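Local coordinates for thiosulfate sulfurtransferase (Pseudomonas aeruginosa, PDB 1YT8), which probably transfers sulfur from thiosulfate to cyanide, as rhodaneses do, in a single chain that repeats the rhodanese-like domain, at residues T378-T383 with L460-T465; T393-F398 with V434-S439. All blocks are in the same frame, centred on the assembly; numbering follows the deposited sequence.

Contact 1 (T378-T383 with L460-T465); sequences TIDPTT and LLDGGT
Leu461 fills the tight side of this contact. Its CG stands anti to the backbone N (chi1 -179°), and this brings CD1 beside the turn from strand 378-379 into helix 381-387, 3.5 Å from the carbonyl O of Ile379 and 4.1 Å from Pro381 CG. CG2 of Ile379 touches both that methyl and Val434, while the end of the isoleucine, which also packs on Trp387, leads away from the 460-465 segment; branched and purely apolar residues suit this buried face. Two backbone bonds hold the strands in parallel register: Ile379 N gives its hydrogen to Leu460 O (3.0 Å), and Asp462 N gives a much straighter one to Ile379 O (2.9 Å, 171° at the hydrogen). The pair joins the edge strand 378-379 of a rhodanese-like parallel sheet to strand 458-461, and at Asp380 and Pro381 the 378-383 segment turns into helix 381-387, proline being at home in a helix's first turn. On the solvent side, Thr378 OG1 lies a long 3.7 Å from Asp462 OD2, and the carboxylates of Asp380 and Asp462 run side by side, their planes 23° apart and OD1 of Asp380 3.9 Å from OD2 of Asp462, a closeness of like charges that exposure to water probably makes tolerable.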
ATOM      1  N   THR A 378       1.839   9.049  31.552  1.00 21.46           N
ATOM      2  CA  THR A 378       2.344  10.033  30.605  1.00 23.28           C
ATOM      3  C   THR A 378       3.134  11.167  31.243  1.00 24.53           C
ATOM      4  O   THR A 378       3.094  11.379  32.456  1.00 24.81           O
ATOM      5  CB  THR A 378       1.196  10.653  29.781  1.00 23.57           C
ATOM      6  OG1 THR A 378       0.247  11.263  30.664  1.00 24.43           O
ATOM      7  CG2 THR A 378       0.501   9.587  28.946  1.00 26.69           C
ATOM      8  N   ILE A 379       3.858  11.887  30.398  1.00 23.09           N
ATOM      9  CA  ILE A 379       4.668  13.012  30.824  1.00 25.37           C
ATOM     10  C   ILE A 379       4.509  14.102  29.765  1.00 25.42           C
ATOM     11  O   ILE A 379       4.515  13.811  28.569  1.00 24.78           O
ATOM     12  CB  ILE A 379       6.153  12.600  30.951  1.00 24.40           C
ATOM     13  CG1 ILE A 379       6.994  13.794  31.403  1.00 25.63           C
ATOM     14  CG2 ILE A 379       6.659  12.047  29.622  1.00 26.19           C
ATOM     15  CD1 ILE A 379       8.463  13.457  31.623  1.00 27.07           C
ATOM     16  N   ASP A 380       4.343  15.345  30.205  1.00 25.92           N
ATOM     17  CA  ASP A 380       4.175  16.463  29.282  1.00 25.94           C
ATOM     18  C   ASP A 380       5.515  16.844  28.661  1.00 25.14           C
ATOM     19  O   ASP A 380       6.566  16.657  29.266  1.00 23.14           O
ATOM     20  CB  ASP A 380       3.594  17.686  30.012  1.00 29.96           C
ATOM     21  CG  ASP A 380       2.279  17.384  30.713  1.00 34.17           C
ATOM     22  OD1 ASP A 380       1.356  16.853  30.055  1.00 36.50           O
ATOM     23  OD2 ASP A 380       2.164  17.683  31.924  1.00 36.67           O
ATOM     24  N   PRO A 381       5.491  17.385  27.434  1.00 24.17           N
ATOM     25  CA  PRO A 381       6.712  17.793  26.735  1.00 23.45           C
ATOM     26  C   PRO A 381       7.631  18.700  27.560  1.00 23.20           C
ATOM     27  O   PRO A 381       8.842  18.492  27.594  1.00 22.30           O
ATOM     28  CB  PRO A 381       6.173  18.489  25.488  1.00 25.08           C
ATOM     29  CG  PRO A 381       4.938  17.688  25.186  1.00 24.86           C
ATOM     30  CD  PRO A 381       4.312  17.522  26.557  1.00 23.81           C
ATOM     31  N   THR A 382       7.060  19.700  28.226  1.00 23.77           N
ATOM     32  CA  THR A 382       7.868  20.614  29.030  1.00 22.63           C
ATOM     33  C   THR A 382       8.532  19.903  30.209  1.00 21.34           C
ATOM     34  O   THR A 382       9.628  20.267  30.626  1.00 19.45           O
ATOM     35  CB  THR A 382       7.029  21.804  29.555  1.00 23.97           C
ATOM     36  OG1 THR A 382       5.923  21.318  30.324  1.00 26.18           O
ATOM     37  CG2 THR A 382       6.502  22.635  28.393  1.00 26.05           C
ATOM     38  N   THR A 383       7.865  18.889  30.751  1.00 21.67           N
ATOM     39  CA  THR A 383       8.434  18.138  31.865  1.00 20.54           C
ATOM     40  C   THR A 383       9.598  17.309  31.335  1.00 18.91           C
ATOM     41  O   THR A 383      10.645  17.211  31.969  1.00 19.49           O
ATOM     42  CB  THR A 383       7.394  17.199  32.494  1.00 20.74           C
ATOM     43  OG1 THR A 383       6.306  17.976  33.008  1.00 21.79           O
ATOM     44  CG2 THR A 383       8.014  16.390  33.629  1.00 21.39           C
ATOM     45  N   LEU A 460       5.202   7.562  28.748  1.00 15.84           N
ATOM     46  CA  LEU A 460       4.790   7.860  27.383  1.00 16.23           C
ATOM     47  C   LEU A 460       4.691   9.372  27.229  1.00 17.34           C
ATOM     48  O   LEU A 460       4.044  10.041  28.035  1.00 17.19           O
ATOM     49  CB  LEU A 460       3.421   7.240  27.090  1.00 15.52           C
ATOM     50  CG  LEU A 460       2.845   7.490  25.694  1.00 15.77           C
ATOM     51  CD1 LEU A 460       3.708   6.777  24.660  1.00 14.79           C
ATOM     52  CD2 LEU A 460       1.400   6.976  25.626  1.00 17.43           C
ATOM     53  N   LEU A 461       5.341   9.910  26.203  1.00 19.22           N
ATOM     54  CA  LEU A 461       5.287  11.345  25.960  1.00 19.58           C
ATOM     55  C   LEU A 461       3.876  11.692  25.497  1.00 21.43           C
ATOM     56  O   LEU A 461       3.415  11.205  24.460  1.00 20.45           O
ATOM     57  CB  LEU A 461       6.304  11.745  24.889  1.00 19.94           C
ATOM     58  CG  LEU A 461       6.372  13.238  24.551  1.00 19.40           C
ATOM     59  CD1 LEU A 461       6.681  14.033  25.811  1.00 19.24           C
ATOM     60  CD2 LEU A 461       7.445  13.480  23.499  1.00 17.56           C
ATOM     61  N   ASP A 462       3.194  12.526  26.279  1.00 20.52           N
ATOM     62  CA  ASP A 462       1.829  12.950  25.982  1.00 24.12           C
ATOM     63  C   ASP A 462       1.774  13.692  24.649  1.00 23.37           C
ATOM     64  O   ASP A 462       2.273  14.810  24.539  1.00 23.65           O
ATOM     65  CB  ASP A 462       1.324  13.879  27.092  1.00 27.55           C
ATOM     66  CG  ASP A 462      -0.192  13.889  27.212  1.00 31.71           C
ATOM     67  OD1 ASP A 462      -0.887  13.811  26.176  1.00 31.63           O
ATOM     68  OD2 ASP A 462      -0.690  13.991  28.353  1.00 34.68           O
ATOM     69  N   GLY A 463       1.175  13.070  23.639  1.00 23.58           N
ATOM     70  CA  GLY A 463       1.071  13.712  22.337  1.00 22.48           C
ATOM     71  C   GLY A 463       2.236  13.447  21.398  1.00 21.82           C
ATOM     72  O   GLY A 463       2.256  13.936  20.264  1.00 21.78           O
ATOM     73  N   GLY A 464       3.216  12.683  21.867  1.00 21.58           N
ATOM     74  CA  GLY A 464       4.364  12.360  21.038  1.00 20.79           C
ATOM     75  C   GLY A 464       5.209  13.535  20.581  1.00 21.73           C
ATOM     76  O   GLY A 464       5.100  14.647  21.100  1.00 22.37           O
ATOM     77  N   THR A 465       6.056  13.281  19.589  1.00 20.06           N
ATOM     78  CA  THR A 465       6.952  14.295  19.053  1.00 22.40           C
ATOM     79  C   THR A 465       6.205  15.502  18.488  1.00 23.07           C
ATOM     80  O   THR A 465       6.710  16.625  18.527  1.00 22.52           O
ATOM     81  CB  THR A 465       7.864  13.685  17.971  1.00 22.25           C
ATOM     82  OG1 THR A 465       8.555  12.554  18.523  1.00 19.56           O
ATOM     83  CG2 THR A 465       8.888  14.706  17.485  1.00 20.79           C
TER

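Contact 2 (T393-F398 with V434-S439); sequences TRVLDF and VLTCGS
Leu396 and Leu435 lie side by side on one face of the sheet, pointing the same way. Both carry CD1 anti to CA, and the extended CD1 of Leu396 meets the other branch of Leu435, CD2, at 3.8 Å. Leu396 packs on Leu424 and Leu427 of helix 420-427, Leu435 on Ala443, Val447 and Val450 of helix 441-454. Phe398, just past the strand, joins this face: with CG anti to its own carbonyl carbon (chi1 -69°), the ring swings toward strand 434-436 and meets Leu435 CB obliquely, CE2 lying 3.9 Å from it, while Thr436 O meets the ring edge in its plane, 3.5 Å from CD2. The same carbonyl accepts the hydrogen of Phe398 N at 2.9 Å, nearly straight at 173°. Phe398 CB also touches Cys437 CB. Cys437 follows strand 432-436 as Cys193 of the sulfite pocket follows strand 188-192, consistent with the place of a rhodanese active-site loop.

On the face of Val395, Asp397, Val434 and Thr436, Thr436 sets CG2 4.0 Å from Asp397 CG and sends OG1 anti to its backbone N (chi1 -170°). Beta-branched Val395 and Val434 suit the extended backbone.

Four backbone hydrogen bonds tie these central parallel strands, that from Thr436 N to Leu396 O (2.9 Å) coming nearly along the C=O axis. The chemistry implies local satisfaction of two buried polar atoms: Thr436 OG1 hydrogen-bonds Thr465 OG1, and Asp397 OD1 accepts Thr399 N in an Asx-type link, consistent with fixing the strand's end.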
ATOM      1  N   THR A 393      17.883   9.976  31.616  1.00 18.92           N
ATOM      2  CA  THR A 393      16.632   9.770  30.901  1.00 17.68           C
ATOM      3  C   THR A 393      16.889   9.317  29.472  1.00 19.25           C
ATOM      4  O   THR A 393      17.560  10.011  28.705  1.00 19.91           O
ATOM      5  CB  THR A 393      15.785  11.059  30.858  1.00 19.62           C
ATOM      6  OG1 THR A 393      15.439  11.451  32.192  1.00 18.19           O
ATOM      7  CG2 THR A 393      14.510  10.834  30.060  1.00 16.45           C
ATOM      8  N   ARG A 394      16.357   8.149  29.118  1.00 15.17           N
ATOM      9  CA  ARG A 394      16.520   7.620  27.769  1.00 16.13           C
ATOM     10  C   ARG A 394      15.228   7.785  26.977  1.00 16.38           C
ATOM     11  O   ARG A 394      14.161   7.317  27.389  1.00 16.60           O
ATOM     12  CB  ARG A 394      16.915   6.140  27.804  1.00 14.14           C
ATOM     13  CG  ARG A 394      17.012   5.492  26.419  1.00 13.71           C
ATOM     14  CD  ARG A 394      18.079   6.169  25.556  1.00 10.75           C
ATOM     15  NE  ARG A 394      19.429   5.796  25.964  1.00 13.70           N
ATOM     16  CZ  ARG A 394      20.539   6.383  25.523  1.00 14.50           C
ATOM     17  NH1 ARG A 394      20.472   7.384  24.655  1.00 14.88           N
ATOM     18  NH2 ARG A 394      21.720   5.957  25.943  1.00 14.79           N
ATOM     19  N   VAL A 395      15.324   8.472  25.848  1.00 14.65           N
ATOM     20  CA  VAL A 395      14.164   8.689  24.996  1.00 16.43           C
ATOM     21  C   VAL A 395      14.255   7.751  23.801  1.00 15.88           C
ATOM     22  O   VAL A 395      15.256   7.741  23.088  1.00 16.32           O
ATOM     23  CB  VAL A 395      14.104  10.142  24.490  1.00 15.30           C
ATOM     24  CG1 VAL A 395      12.934  10.311  23.523  1.00 15.77           C
ATOM     25  CG2 VAL A 395      13.955  11.096  25.671  1.00 17.04           C
ATOM     26  N   LEU A 396      13.208   6.957  23.600  1.00 15.26           N
ATOM     27  CA  LEU A 396      13.143   6.014  22.490  1.00 14.81           C
ATOM     28  C   LEU A 396      12.095   6.499  21.494  1.00 15.14           C
ATOM     29  O   LEU A 396      10.950   6.755  21.870  1.00 15.62           O
ATOM     30  CB  LEU A 396      12.759   4.622  23.003  1.00 15.44           C
ATOM     31  CG  LEU A 396      13.659   4.024  24.084  1.00 14.83           C
ATOM     32  CD1 LEU A 396      13.194   2.603  24.398  1.00 13.11           C
ATOM     33  CD2 LEU A 396      15.111   4.023  23.606  1.00 12.48           C
ATOM     34  N   ASP A 397      12.490   6.617  20.228  1.00 14.43           N
ATOM     35  CA  ASP A 397      11.601   7.085  19.165  1.00 14.70           C
ATOM     36  C   ASP A 397      11.177   5.909  18.279  1.00 12.81           C
ATOM     37  O   ASP A 397      12.013   5.276  17.639  1.00 14.01           O
ATOM     38  CB  ASP A 397      12.329   8.131  18.313  1.00 14.66           C
ATOM     39  CG  ASP A 397      11.381   8.998  17.506  1.00 16.32           C
ATOM     40  OD1 ASP A 397      10.233   8.567  17.257  1.00 12.34           O
ATOM     41  OD2 ASP A 397      11.794  10.111  17.110  1.00 16.55           O
ATOM     42  N   PHE A 398       9.875   5.639  18.235  1.00 13.86           N
ATOM     43  CA  PHE A 398       9.330   4.531  17.451  1.00 14.17           C
ATOM     44  C   PHE A 398       8.814   4.906  16.062  1.00 16.20           C
ATOM     45  O   PHE A 398       8.350   4.036  15.316  1.00 16.42           O
ATOM     46  CB  PHE A 398       8.204   3.858  18.243  1.00 15.21           C
ATOM     47  CG  PHE A 398       8.683   3.107  19.452  1.00 15.76           C
ATOM     48  CD1 PHE A 398       8.937   1.741  19.383  1.00 15.15           C
ATOM     49  CD2 PHE A 398       8.924   3.774  20.649  1.00 16.00           C
ATOM     50  CE1 PHE A 398       9.424   1.047  20.490  1.00 15.75           C
ATOM     51  CE2 PHE A 398       9.415   3.088  21.762  1.00 16.00           C
ATOM     52  CZ  PHE A 398       9.665   1.725  21.681  1.00 15.69           C
ATOM     53  N   VAL A 434      11.403   7.239  28.327  1.00 12.85           N
ATOM     54  CA  VAL A 434      10.274   8.009  27.837  1.00 14.50           C
ATOM     55  C   VAL A 434      10.128   7.593  26.376  1.00 13.55           C
ATOM     56  O   VAL A 434      11.071   7.717  25.594  1.00 13.32           O
ATOM     57  CB  VAL A 434      10.525   9.525  27.921  1.00 14.70           C
ATOM     58  CG1 VAL A 434       9.341  10.273  27.312  1.00 14.11           C
ATOM     59  CG2 VAL A 434      10.709   9.942  29.381  1.00 14.45           C
ATOM     60  N   LEU A 435       8.957   7.078  26.017  1.00 13.63           N
ATOM     61  CA  LEU A 435       8.725   6.618  24.652  1.00 14.02           C
ATOM     62  C   LEU A 435       7.931   7.629  23.831  1.00 13.59           C
ATOM     63  O   LEU A 435       7.020   8.281  24.340  1.00 13.74           O
ATOM     64  CB  LEU A 435       7.981   5.279  24.675  1.00 13.43           C
ATOM     65  CG  LEU A 435       8.428   4.262  25.738  1.00 15.85           C
ATOM     66  CD1 LEU A 435       7.667   2.963  25.515  1.00 16.81           C
ATOM     67  CD2 LEU A 435       9.931   4.018  25.671  1.00 14.77           C
ATOM     68  N   THR A 436       8.277   7.753  22.554  1.00 13.66           N
ATOM     69  CA  THR A 436       7.580   8.683  21.682  1.00 15.33           C
ATOM     70  C   THR A 436       7.493   8.155  20.253  1.00 15.45           C
ATOM     71  O   THR A 436       8.076   7.130  19.910  1.00 14.23           O
ATOM     72  CB  THR A 436       8.293  10.063  21.650  1.00 16.26           C
ATOM     73  OG1 THR A 436       7.467  11.023  20.976  1.00 16.81           O
ATOM     74  CG2 THR A 436       9.625   9.962  20.911  1.00 18.33           C
ATOM     75  N   CYS A 437       6.730   8.872  19.443  1.00 17.89           N
ATOM     76  CA  CYS A 437       6.555   8.592  18.024  1.00 17.96           C
ATOM     77  C   CYS A 437       5.776   9.803  17.540  1.00 19.33           C
ATOM     78  O   CYS A 437       5.602  10.762  18.298  1.00 18.63           O
ATOM     79  CB  CYS A 437       5.786   7.281  17.774  1.00 19.90           C
ATOM     80  SG  CYS A 437       4.058   7.225  18.285  1.00 20.49           S
ATOM     81  N   GLY A 438       5.316   9.781  16.295  1.00 18.67           N
ATOM     82  CA  GLY A 438       4.585  10.922  15.774  1.00 19.63           C
ATOM     83  C   GLY A 438       3.526  11.496  16.699  1.00 21.40           C
ATOM     84  O   GLY A 438       3.544  12.688  17.017  1.00 19.53           O
ATOM     85  N   SER A 439       2.613  10.644  17.154  1.00 21.65           N
ATOM     86  CA  SER A 439       1.517  11.074  18.014  1.00 22.65           C
ATOM     87  C   SER A 439       1.468  10.372  19.366  1.00 21.83           C
ATOM     88  O   SER A 439       0.625  10.704  20.194  1.00 21.00           O
ATOM     89  CB  SER A 439       0.196  10.825  17.295  1.00 25.73           C
ATOM     90  OG  SER A 439       0.023   9.430  17.077  1.00 27.51           O
TER

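Overall arrangement
Following the chain from the N terminus, the last of its four parallel sheets is reached at strand 378-379, which passes into helix 381-387 and on to strand 393-397. Contact 2 closes the shorter loop, when the chain returns through strand 413-414 and helix 420-427 to strand 432-436. Helix 441-454 then carries it to strand 458-461, where contact 1 closes the longer loop; contact 2 is thus nested inside contact 1. Their centres lie 9 Å apart because strands 432-436 and 458-461 are neighbours: Leu461 N probably hydrogen-bonds Leu435 O, and Thr465 N Cys437 O. Together with those bonds, the contacts link four of the sheet's five strands, from its edge at 378-379 to 393-397.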